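Side-chain contacts in putative fusidic acid resistance protein (Staphylococcus aureus, PDB 2YB5), which probably binds elongation factor G and mediates resistance to fusidic acid by helping to clear the drug-stalled factor from the ribosome: residues V134-N137 with L138-F142; G156-K159 with I160-Q163; A73-L76 with L77-K81. One frame throughout, in Å; residues are numbered along the deposited sequence.

Contact 1: residues V134-N137 with L138-F142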
ATOM      1  N   VAL A 134      -1.957   0.170 -12.340  1.00 28.23           N
ATOM      2  CA  VAL A 134      -2.671   1.432 -12.483  1.00 29.08           C
ATOM      3  C   VAL A 134      -2.700   2.134 -11.121  1.00 29.32           C
ATOM      4  O   VAL A 134      -2.848   1.490 -10.078  1.00 28.75           O
ATOM      5  CB  VAL A 134      -4.111   1.217 -13.034  1.00 29.04           C
ATOM      6  CG1 VAL A 134      -4.941   2.501 -12.987  1.00 29.11           C
ATOM      7  CG2 VAL A 134      -4.050   0.667 -14.478  1.00 29.09           C
ATOM      8  N   TYR A 135      -2.535   3.452 -11.160  1.00 30.58           N
ATOM      9  CA  TYR A 135      -2.472   4.301  -9.977  1.00 31.86           C
ATOM     10  C   TYR A 135      -2.828   5.748 -10.331  1.00 33.13           C
ATOM     11  O   TYR A 135      -2.939   6.115 -11.514  1.00 31.96           O
ATOM     12  CB  TYR A 135      -1.064   4.242  -9.356  1.00 32.08           C
ATOM     13  CG  TYR A 135       0.025   4.707 -10.307  1.00 33.30           C
ATOM     14  CD1 TYR A 135       0.383   6.048 -10.366  1.00 35.63           C
ATOM     15  CD2 TYR A 135       0.674   3.817 -11.162  1.00 32.05           C
ATOM     16  CE1 TYR A 135       1.367   6.488 -11.239  1.00 36.41           C
ATOM     17  CE2 TYR A 135       1.637   4.248 -12.049  1.00 32.49           C
ATOM     18  CZ  TYR A 135       1.982   5.591 -12.075  1.00 34.40           C
ATOM     19  OH  TYR A 135       2.931   6.060 -12.929  1.00 36.36           O
ATOM     20  N   LYS A 136      -3.019   6.552  -9.291  1.00 34.96           N
ATOM     21  CA  LYS A 136      -3.199   7.999  -9.425  1.00 37.31           C
ATOM     22  C   LYS A 136      -1.864   8.690  -9.188  1.00 38.57           C
ATOM     23  O   LYS A 136      -1.155   8.352  -8.242  1.00 37.76           O
ATOM     24  CB  LYS A 136      -4.200   8.507  -8.396  1.00 38.34           C
ATOM     25  CG  LYS A 136      -5.631   8.070  -8.628  1.00 39.62           C
ATOM     26  CD  LYS A 136      -6.275   8.786  -9.800  1.00 42.87           C
ATOM     27  CE  LYS A 136      -7.793   8.644  -9.782  1.00 43.09           C
ATOM     28  NZ  LYS A 136      -8.445   9.640  -8.873  1.00 45.11           N
ATOM     29  N   ASN A 137      -1.530   9.666 -10.031  1.00 40.68           N
ATOM     30  CA  ASN A 137      -0.291  10.428  -9.868  1.00 43.14           C
ATOM     31  C   ASN A 137      -0.458  11.612  -8.903  1.00 45.57           C
ATOM     32  O   ASN A 137      -1.529  11.818  -8.336  1.00 45.52           O
ATOM     33  CB  ASN A 137       0.264  10.892 -11.231  1.00 43.86           C
ATOM     34  CG  ASN A 137      -0.652  11.857 -11.946  1.00 45.15           C
ATOM     35  OD1 ASN A 137      -1.475  12.517 -11.325  1.00 46.98           O
ATOM     36  ND2 ASN A 137      -0.506  11.950 -13.265  1.00 45.10           N
ATOM     37  N   LEU A 138       0.620  12.369  -8.712  1.00 48.28           N
ATOM     38  CA  LEU A 138       0.607  13.562  -7.861  1.00 50.81           C
ATOM     39  C   LEU A 138      -0.471  14.588  -8.209  1.00 52.34           C
ATOM     40  O   LEU A 138      -0.887  15.346  -7.336  1.00 53.77           O
ATOM     41  CB  LEU A 138       1.998  14.220  -7.859  1.00 52.72           C
ATOM     42  CG  LEU A 138       2.949  13.693  -6.779  1.00 53.60           C
ATOM     43  CD1 LEU A 138       4.389  13.472  -7.292  1.00 56.14           C
ATOM     44  CD2 LEU A 138       2.959  14.628  -5.571  1.00 57.33           C
ATOM     45  N   ASP A 139      -0.934  14.600  -9.465  1.00 52.59           N
ATOM     46  CA  ASP A 139      -2.025  15.482  -9.901  1.00 53.79           C
ATOM     47  C   ASP A 139      -3.408  14.824  -9.806  1.00 52.32           C
ATOM     48  O   ASP A 139      -4.366  15.295 -10.430  1.00 52.38           O
ATOM     49  CB  ASP A 139      -1.825  15.908 -11.366  1.00 55.12           C
ATOM     50  CG  ASP A 139      -0.531  16.650 -11.602  1.00 58.47           C
ATOM     51  OD1 ASP A 139      -0.169  17.516 -10.770  1.00 62.14           O
ATOM     52  OD2 ASP A 139       0.118  16.370 -12.639  1.00 60.79           O
ATOM     53  N   ASP A 140      -3.509  13.736  -9.044  1.00 50.50           N
ATOM     54  CA  ASP A 140      -4.759  12.987  -8.884  1.00 49.32           C
ATOM     55  C   ASP A 140      -5.349  12.502 -10.215  1.00 47.67           C
ATOM     56  O   ASP A 140      -6.571  12.488 -10.386  1.00 48.00           O
ATOM     57  CB  ASP A 140      -5.796  13.811  -8.094  1.00 50.90           C
ATOM     58  CG  ASP A 140      -7.077  13.025  -7.800  1.00 51.99           C
ATOM     59  OD1 ASP A 140      -6.977  11.826  -7.462  1.00 53.72           O
ATOM     60  OD2 ASP A 140      -8.186  13.600  -7.919  1.00 56.00           O
ATOM     61  N   LYS A 141      -4.496  12.101 -11.157  1.00 46.17           N
ATOM     62  CA  LYS A 141      -4.995  11.477 -12.389  1.00 44.76           C
ATOM     63  C   LYS A 141      -4.354  10.124 -12.650  1.00 42.53           C
ATOM     64  O   LYS A 141      -3.253   9.824 -12.156  1.00 41.54           O
ATOM     65  CB  LYS A 141      -4.874  12.395 -13.607  1.00 46.18           C
ATOM     66  CG  LYS A 141      -3.509  12.958 -13.896  1.00 48.80           C
ATOM     67  CD  LYS A 141      -3.605  14.140 -14.875  1.00 51.84           C
ATOM     68  CE  LYS A 141      -2.256  14.841 -15.040  1.00 54.06           C
ATOM     69  NZ  LYS A 141      -1.175  13.907 -15.483  1.00 52.49           N
ATOM     70  N   PHE A 142      -5.069   9.316 -13.431  1.00 40.58           N
ATOM     71  CA  PHE A 142      -4.695   7.937 -13.651  1.00 38.87           C
ATOM     72  C   PHE A 142      -3.479   7.853 -14.551  1.00 38.67           C
ATOM     73  O   PHE A 142      -3.394   8.539 -15.565  1.00 38.72           O
ATOM     74  CB  PHE A 142      -5.845   7.142 -14.282  1.00 38.48           C
ATOM     75  CG  PHE A 142      -6.941   6.773 -13.321  1.00 37.65           C
ATOM     76  CD1 PHE A 142      -6.665   6.030 -12.172  1.00 37.62           C
ATOM     77  CD2 PHE A 142      -8.264   7.118 -13.599  1.00 38.39           C
ATOM     78  CE1 PHE A 142      -7.690   5.669 -11.286  1.00 38.08           C
ATOM     79  CE2 PHE A 142      -9.296   6.761 -12.729  1.00 38.08           C
ATOM     80  CZ  PHE A 142      -9.007   6.037 -11.564  1.00 38.44           C
TER
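One face of the Phe-142 ring carries the aliphatic end of Lys-136: CE of Lys-136 sits over it, 3.5 Å from the ring centroid of Phe-142, in a CH-pi contact. The backbone O of Tyr-135 lies at the edge, near the ring plane, while CG1 of Val-134 reaches CD1 of Phe-142 obliquely. The lysine chain bends at CB-CG (chi2 -73°) and again at CD-CE, which lays CD and CE across the ring and carries NZ onward. There the ammonium does double duty: it makes a cation-pi interaction with the same face and a salt bridge to Asp-140, in which NZ of Lys-136 meets OD1 of Asp-140 from above the carboxylate plane at 3.0 Å. The carbonyl end of the Asn-137 amide faces the interior of the turn, while ND2 turns out to OE2 of Glu-143, a hydrogen bond that fixes the amide's rotation. OD1 of Asn-137 accepts from N of Lys-141 at 3.1 Å and, more weakly, from N of Asp-139. Backbone bonds close the loop: N of Asn-137 to O of Lys-141 at 2.7 Å, and N of Asp-140 to O of Asn-137 at 2.8 Å. Pro-90 and helix 92-98 also pack against Phe-142. Strands 130-136 and 142-149 are thus joined by a 3:5 beta hairpin, a type I turn from Asn-137 followed by a G1-type bulge at left-handed Asp-140.

Contact 2: residues G156-K159 with I160-Q163. With ZN (zinc ion), chain C.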
ATOM      1  N   GLY A 156      12.783 -12.433  -2.003  1.00 52.55           N
ATOM      2  CA  GLY A 156      13.648 -11.257  -1.922  1.00 51.44           C
ATOM      3  C   GLY A 156      12.894 -10.013  -1.506  1.00 50.12           C
ATOM      4  O   GLY A 156      11.728 -10.092  -1.112  1.00 50.58           O
ATOM      5  N   PHE A 157      13.551  -8.862  -1.612  1.00 48.79           N
ATOM      6  CA  PHE A 157      12.942  -7.589  -1.250  1.00 47.47           C
ATOM      7  C   PHE A 157      12.231  -7.033  -2.457  1.00 45.04           C
ATOM      8  O   PHE A 157      12.861  -6.818  -3.495  1.00 44.52           O
ATOM      9  CB  PHE A 157      13.983  -6.553  -0.832  1.00 48.30           C
ATOM     10  CG  PHE A 157      14.881  -6.997   0.266  1.00 51.75           C
ATOM     11  CD1 PHE A 157      14.384  -7.213   1.541  1.00 54.53           C
ATOM     12  CD2 PHE A 157      16.241  -7.169   0.030  1.00 54.41           C
ATOM     13  CE1 PHE A 157      15.222  -7.608   2.562  1.00 56.94           C
ATOM     14  CE2 PHE A 157      17.083  -7.561   1.043  1.00 56.76           C
ATOM     15  CZ  PHE A 157      16.572  -7.785   2.320  1.00 57.82           C
ATOM     16  N   CYS A 158      10.927  -6.799  -2.327  1.00 42.93           N
ATOM     17  CA  CYS A 158      10.168  -6.126  -3.373  1.00 40.60           C
ATOM     18  C   CYS A 158      10.635  -4.683  -3.459  1.00 40.00           C
ATOM     19  O   CYS A 158      10.673  -3.993  -2.455  1.00 40.15           O
ATOM     20  CB  CYS A 158       8.669  -6.162  -3.053  1.00 40.09           C
ATOM     21  SG  CYS A 158       7.651  -5.005  -4.022  1.00 36.27           S
ATOM     22  N   LYS A 159      10.965  -4.204  -4.651  1.00 39.24           N
ATOM     23  CA  LYS A 159      11.414  -2.817  -4.755  1.00 39.59           C
ATOM     24  C   LYS A 159      10.301  -1.758  -4.780  1.00 38.93           C
ATOM     25  O   LYS A 159      10.591  -0.577  -4.955  1.00 39.05           O
ATOM     26  CB  LYS A 159      12.375  -2.657  -5.929  1.00 39.70           C
ATOM     27  CG  LYS A 159      13.642  -3.516  -5.769  1.00 42.09           C
ATOM     28  CD  LYS A 159      14.497  -3.124  -4.555  1.00 43.73           C
ATOM     29  CE  LYS A 159      15.691  -4.063  -4.391  1.00 45.94           C
ATOM     30  NZ  LYS A 159      16.520  -3.763  -3.181  1.00 47.41           N
ATOM     31  N   ILE A 160       9.044  -2.161  -4.575  1.00 38.39           N
ATOM     32  CA  ILE A 160       7.973  -1.199  -4.349  1.00 37.90           C
ATOM     33  C   ILE A 160       7.704  -0.999  -2.853  1.00 39.38           C
ATOM     34  O   ILE A 160       7.785   0.117  -2.356  1.00 40.01           O
ATOM     35  CB  ILE A 160       6.693  -1.606  -5.072  1.00 37.24           C
ATOM     36  CG1 ILE A 160       6.874  -1.429  -6.583  1.00 35.41           C
ATOM     37  CG2 ILE A 160       5.499  -0.768  -4.585  1.00 36.56           C
ATOM     38  CD1 ILE A 160       5.856  -2.135  -7.393  1.00 34.10           C
ATOM     39  N   CYS A 161       7.383  -2.074  -2.143  1.00 40.07           N
ATOM     40  CA  CYS A 161       7.018  -1.985  -0.743  1.00 41.17           C
ATOM     41  C   CYS A 161       8.224  -2.172   0.176  1.00 42.98           C
ATOM     42  O   CYS A 161       8.104  -1.980   1.376  1.00 43.21           O
ATOM     43  CB  CYS A 161       5.944  -3.026  -0.403  1.00 41.53           C
ATOM     44  SG  CYS A 161       6.472  -4.753  -0.579  1.00 40.30           S
ATOM     45  N   ASN A 162       9.361  -2.568  -0.404  1.00 43.94           N
ATOM     46  CA  ASN A 162      10.623  -2.789   0.307  1.00 46.01           C
ATOM     47  C   ASN A 162      10.636  -3.947   1.302  1.00 47.74           C
ATOM     48  O   ASN A 162      11.609  -4.103   2.020  1.00 48.77           O
ATOM     49  CB  ASN A 162      11.104  -1.504   1.001  1.00 46.92           C
ATOM     50  CG  ASN A 162      11.493  -0.418   0.019  1.00 47.11           C
ATOM     51  OD1 ASN A 162      11.219   0.762   0.240  1.00 49.64           O
ATOM     52  ND2 ASN A 162      12.156  -0.808  -1.057  1.00 47.25           N
ATOM     53  N   GLN A 163       9.594  -4.775   1.339  1.00 48.56           N
ATOM     54  CA  GLN A 163       9.593  -5.930   2.240  1.00 50.39           C
ATOM     55  C   GLN A 163       9.986  -7.217   1.511  1.00 50.66           C
ATOM     56  O   GLN A 163      10.074  -7.248   0.278  1.00 49.61           O
ATOM     57  CB  GLN A 163       8.230  -6.071   2.919  1.00 51.25           C
ATOM     58  CG  GLN A 163       7.852  -4.811   3.719  1.00 52.97           C
ATOM     59  CD  GLN A 163       6.788  -5.048   4.772  1.00 54.81           C
ATOM     60  OE1 GLN A 163       6.684  -6.135   5.338  1.00 56.75           O
ATOM     61  NE2 GLN A 163       5.997  -4.014   5.052  1.00 56.93           N
TER
HETATM   62 ZN    ZN C1213       5.783  -5.402  -2.756  1.00 30.93          ZN
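The backbone doubles back between Cys-158 and Gln-163, the directions of 156-159 and 160-163 differing by 145°, and N of Cys-158 donates to O of Gln-163 at 2.8 Å, nearly along the C=O axis. Inside this bend the two cysteine side chains converge on one zinc ion. SG of Cys-158 binds zinc at 2.3 Å and SG of Cys-161 at 2.4 Å, and CB of Cys-158 lies against SG of Cys-161. Their torsions differ: in Cys-158 the sulfur is anti to the backbone N (chi1 165°), whereas in Cys-161 it stands between N and the carbonyl carbon (chi1 64°), and these two settings bring both sulfurs to the same metal. Backbone amides also point at the first sulfur. N of Ile-160 donates to SG of Cys-158 at 3.2 Å, and N of Cys-161 donates to the same sulfur of Cys-158 at 3.5 Å, almost straight. Two N-H groups thus grip one thiolate and would help to spread its negative charge. SG of Cys-161 receives a weaker bond from N of Gln-163. Between the cysteines, Ile-160 turns its side chain into the protein, where Ile-190, Leu-207 and Phe-210 meet it. Cys-191 and Cys-197 complete the four-sulfur site. A CxxC zinc knuckle of this kind, with its N-H...S bonds, supplies the first ligand pair of a treble-clef zinc finger.

Contact 3: residues A73-L76 with L77-K81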
ATOM      1  N   ALA A  73      -6.541  -3.976  19.376  1.00 97.49           N
ATOM      2  CA  ALA A  73      -6.005  -3.064  18.365  1.00 92.63           C
ATOM      3  C   ALA A  73      -6.749  -3.203  17.040  1.00 91.60           C
ATOM      4  O   ALA A  73      -7.140  -2.205  16.433  1.00 89.68           O
ATOM      5  CB  ALA A  73      -4.519  -3.324  18.156  1.00 90.24           C
ATOM      6  N   GLU A  74      -6.946  -4.449  16.609  1.00 93.39           N
ATOM      7  CA  GLU A  74      -7.563  -4.754  15.313  1.00 92.39           C
ATOM      8  C   GLU A  74      -8.999  -4.243  15.200  1.00 93.41           C
ATOM      9  O   GLU A  74      -9.396  -3.732  14.157  1.00 91.25           O
ATOM     10  CB  GLU A  74      -7.531  -6.265  15.050  1.00 95.26           C
ATOM     11  CG  GLU A  74      -6.120  -6.846  14.905  1.00 94.59           C
ATOM     12  CD  GLU A  74      -5.422  -6.399  13.637  1.00 90.87           C
ATOM     13  OE1 GLU A  74      -6.055  -6.452  12.561  1.00 90.58           O
ATOM     14  OE2 GLU A  74      -4.240  -5.998  13.719  1.00 88.97           O
ATOM     15  N   HIS A  75      -9.771  -4.387  16.272  1.00 96.96           N
ATOM     16  CA  HIS A  75     -11.132  -3.862  16.323  1.00 98.84           C
ATOM     17  C   HIS A  75     -11.141  -2.346  16.136  1.00 95.36           C
ATOM     18  O   HIS A  75     -11.871  -1.821  15.295  1.00 94.52           O
ATOM     19  CB  HIS A  75     -11.796  -4.225  17.658  1.00104.43           C
ATOM     20  CG  HIS A  75     -13.115  -3.551  17.883  1.00107.75           C
ATOM     21  ND1 HIS A  75     -14.248  -3.874  17.166  1.00110.04           N
ATOM     22  CD2 HIS A  75     -13.481  -2.575  18.747  1.00109.62           C
ATOM     23  CE1 HIS A  75     -15.254  -3.121  17.575  1.00113.00           C
ATOM     24  NE2 HIS A  75     -14.816  -2.327  18.536  1.00113.04           N
ATOM     25  N   LEU A  76     -10.322  -1.654  16.925  1.00 93.30           N
ATOM     26  CA  LEU A  76     -10.223  -0.197  16.848  1.00 90.47           C
ATOM     27  C   LEU A  76      -9.723   0.244  15.466  1.00 85.47           C
ATOM     28  O   LEU A  76     -10.231   1.216  14.905  1.00 84.44           O
ATOM     29  CB  LEU A  76      -9.308   0.347  17.954  1.00 90.02           C
ATOM     30  CG  LEU A  76      -9.755   0.142  19.408  1.00 94.84           C
ATOM     31  CD1 LEU A  76      -8.607   0.427  20.377  1.00 94.07           C
ATOM     32  CD2 LEU A  76     -10.965   1.009  19.752  1.00 98.18           C
ATOM     33  N   LEU A  77      -8.739  -0.477  14.925  1.00 82.48           N
ATOM     34  CA  LEU A  77      -8.239  -0.216  13.562  1.00 78.40           C
ATOM     35  C   LEU A  77      -9.333  -0.438  12.524  1.00 78.76           C
ATOM     36  O   LEU A  77      -9.500   0.378  11.630  1.00 77.38           O
ATOM     37  CB  LEU A  77      -7.022  -1.093  13.219  1.00 76.46           C
ATOM     38  CG  LEU A  77      -5.658  -0.690  13.791  1.00 74.28           C
ATOM     39  CD1 LEU A  77      -4.600  -1.721  13.419  1.00 72.81           C
ATOM     40  CD2 LEU A  77      -5.238   0.703  13.334  1.00 70.37           C
ATOM     41  N   ASN A  78     -10.075  -1.539  12.647  1.00 81.25           N
ATOM     42  CA  ASN A  78     -11.216  -1.815  11.758  1.00 82.00           C
ATOM     43  C   ASN A  78     -12.289  -0.728  11.831  1.00 82.87           C
ATOM     44  O   ASN A  78     -12.958  -0.441  10.842  1.00 82.46           O
ATOM     45  CB  ASN A  78     -11.841  -3.182  12.071  1.00 85.86           C
ATOM     46  CG  ASN A  78     -10.979  -4.348  11.606  1.00 85.08           C
ATOM     47  OD1 ASN A  78      -9.836  -4.170  11.178  1.00 82.27           O
ATOM     48  ND2 ASN A  78     -11.526  -5.555  11.704  1.00 88.54           N
ATOM     49  N   GLU A  79     -12.445  -0.129  13.007  1.00 84.26           N
ATOM     50  CA  GLU A  79     -13.341   1.016  13.182  1.00 85.52           C
ATOM     51  C   GLU A  79     -12.813   2.248  12.448  1.00 81.52           C
ATOM     52  O   GLU A  79     -13.596   3.121  12.061  1.00 82.69           O
ATOM     53  CB  GLU A  79     -13.534   1.341  14.666  1.00 88.69           C
ATOM     54  CG  GLU A  79     -14.445   0.373  15.402  1.00 94.04           C
ATOM     55  CD  GLU A  79     -14.617   0.731  16.870  1.00 97.30           C
ATOM     56  OE1 GLU A  79     -13.609   1.040  17.542  1.00 95.59           O
ATOM     57  OE2 GLU A  79     -15.766   0.701  17.355  1.00102.51           O
ATOM     58  N   LEU A  80     -11.490   2.321  12.277  1.00 77.03           N
ATOM     59  CA  LEU A  80     -10.866   3.386  11.491  1.00 73.45           C
ATOM     60  C   LEU A  80     -11.078   3.201   9.985  1.00 71.32           C
ATOM     61  O   LEU A  80     -11.069   4.185   9.242  1.00 70.48           O
ATOM     62  CB  LEU A  80      -9.363   3.488  11.784  1.00 70.67           C
ATOM     63  CG  LEU A  80      -8.928   4.000  13.151  1.00 72.00           C
ATOM     64  CD1 LEU A  80      -7.420   3.904  13.285  1.00 69.75           C
ATOM     65  CD2 LEU A  80      -9.392   5.429  13.354  1.00 73.74           C
ATOM     66  N   LYS A  81     -11.277   1.961   9.530  1.00 70.57           N
ATOM     67  CA  LYS A  81     -11.398   1.684   8.087  1.00 68.48           C
ATOM     68  C   LYS A  81     -12.432   2.568   7.404  1.00 68.91           C
ATOM     69  O   LYS A  81     -12.363   2.789   6.190  1.00 67.33           O
ATOM     70  CB  LYS A  81     -11.700   0.203   7.815  1.00 69.38           C
ATOM     71  CG  LYS A  81     -10.476  -0.696   7.987  1.00 67.96           C
ATOM     72  CD  LYS A  81     -10.741  -2.137   7.573  1.00 68.82           C
ATOM     73  CE  LYS A  81      -9.518  -3.003   7.846  1.00 67.66           C
ATOM     74  NZ  LYS A  81      -9.681  -4.416   7.405  1.00 68.62           N
TER
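His-75 and Glu-79, one helical turn apart, cross with their flat groups inclined: the imidazole and carboxylate planes stand 37° from each other. With chi1 at 171° the imidazole swings away from its own backbone N and along the helix toward Glu-79, whose CG lies over one face, offset toward the rim. The carboxylate stands above the ring plane on that same side, just beyond the CD2-NE2 edge, with NE2 of His-75 and OE2 of Glu-79 3.4 Å apart. OE1 of Glu-79 also touches CD2 of Leu-76 at 3.4 Å; the glutamate end therefore spans both neighbours of the preceding turn. On the buried flank Leu-77 packs back along the helix, CG of Leu-77 lying 3.4 Å from O of Ala-73. The amide of Asn-78 rests against the preceding turn, CG of Asn-78 being 3.1 Å from O of Glu-74. Beneath these side chains run the regular i to i+4 bonds, from N of Leu-77 to O of Ala-73 at 2.8 Å and from N of Asn-78 to O of Glu-74 at 2.7 Å. The bond from N of Leu-80 to O of Leu-76 is weak, at 3.1 Å. Within the N-terminal helical region, helix 70-80 lies against two others: Leu-76, Leu-77 and Leu-80 meet Phe-59 of helix 59-63, while Ala-73 and Leu-77 meet Val-19 and Val-15 of helix 9-27, whose Tyr-20 OH is hydrogen-bonded to OE2 of Glu-74.

The three contacts divide between the two family regions of the chain. Contact 3 belongs to the N-terminal helical region, whereas contacts 1 and 2 both fall in the treble-clef zinc-finger range. Contact 2 holds half of the zinc site; the side chain of Tyr-135 in contact 1 is about 13 Å from the metal. Contacts 1 and 2 do not touch, their nearest atoms being about 9 Å apart, yet helix 204-214 meets both, Leu-207 packing on Tyr-135 and on Ile-160. Contact 3 stands farther off, with nearest atoms about 14 Å from contact 2 and about 17 Å from contact 1. Contacts 2 and 3 lie on opposite sides of the chain's centre.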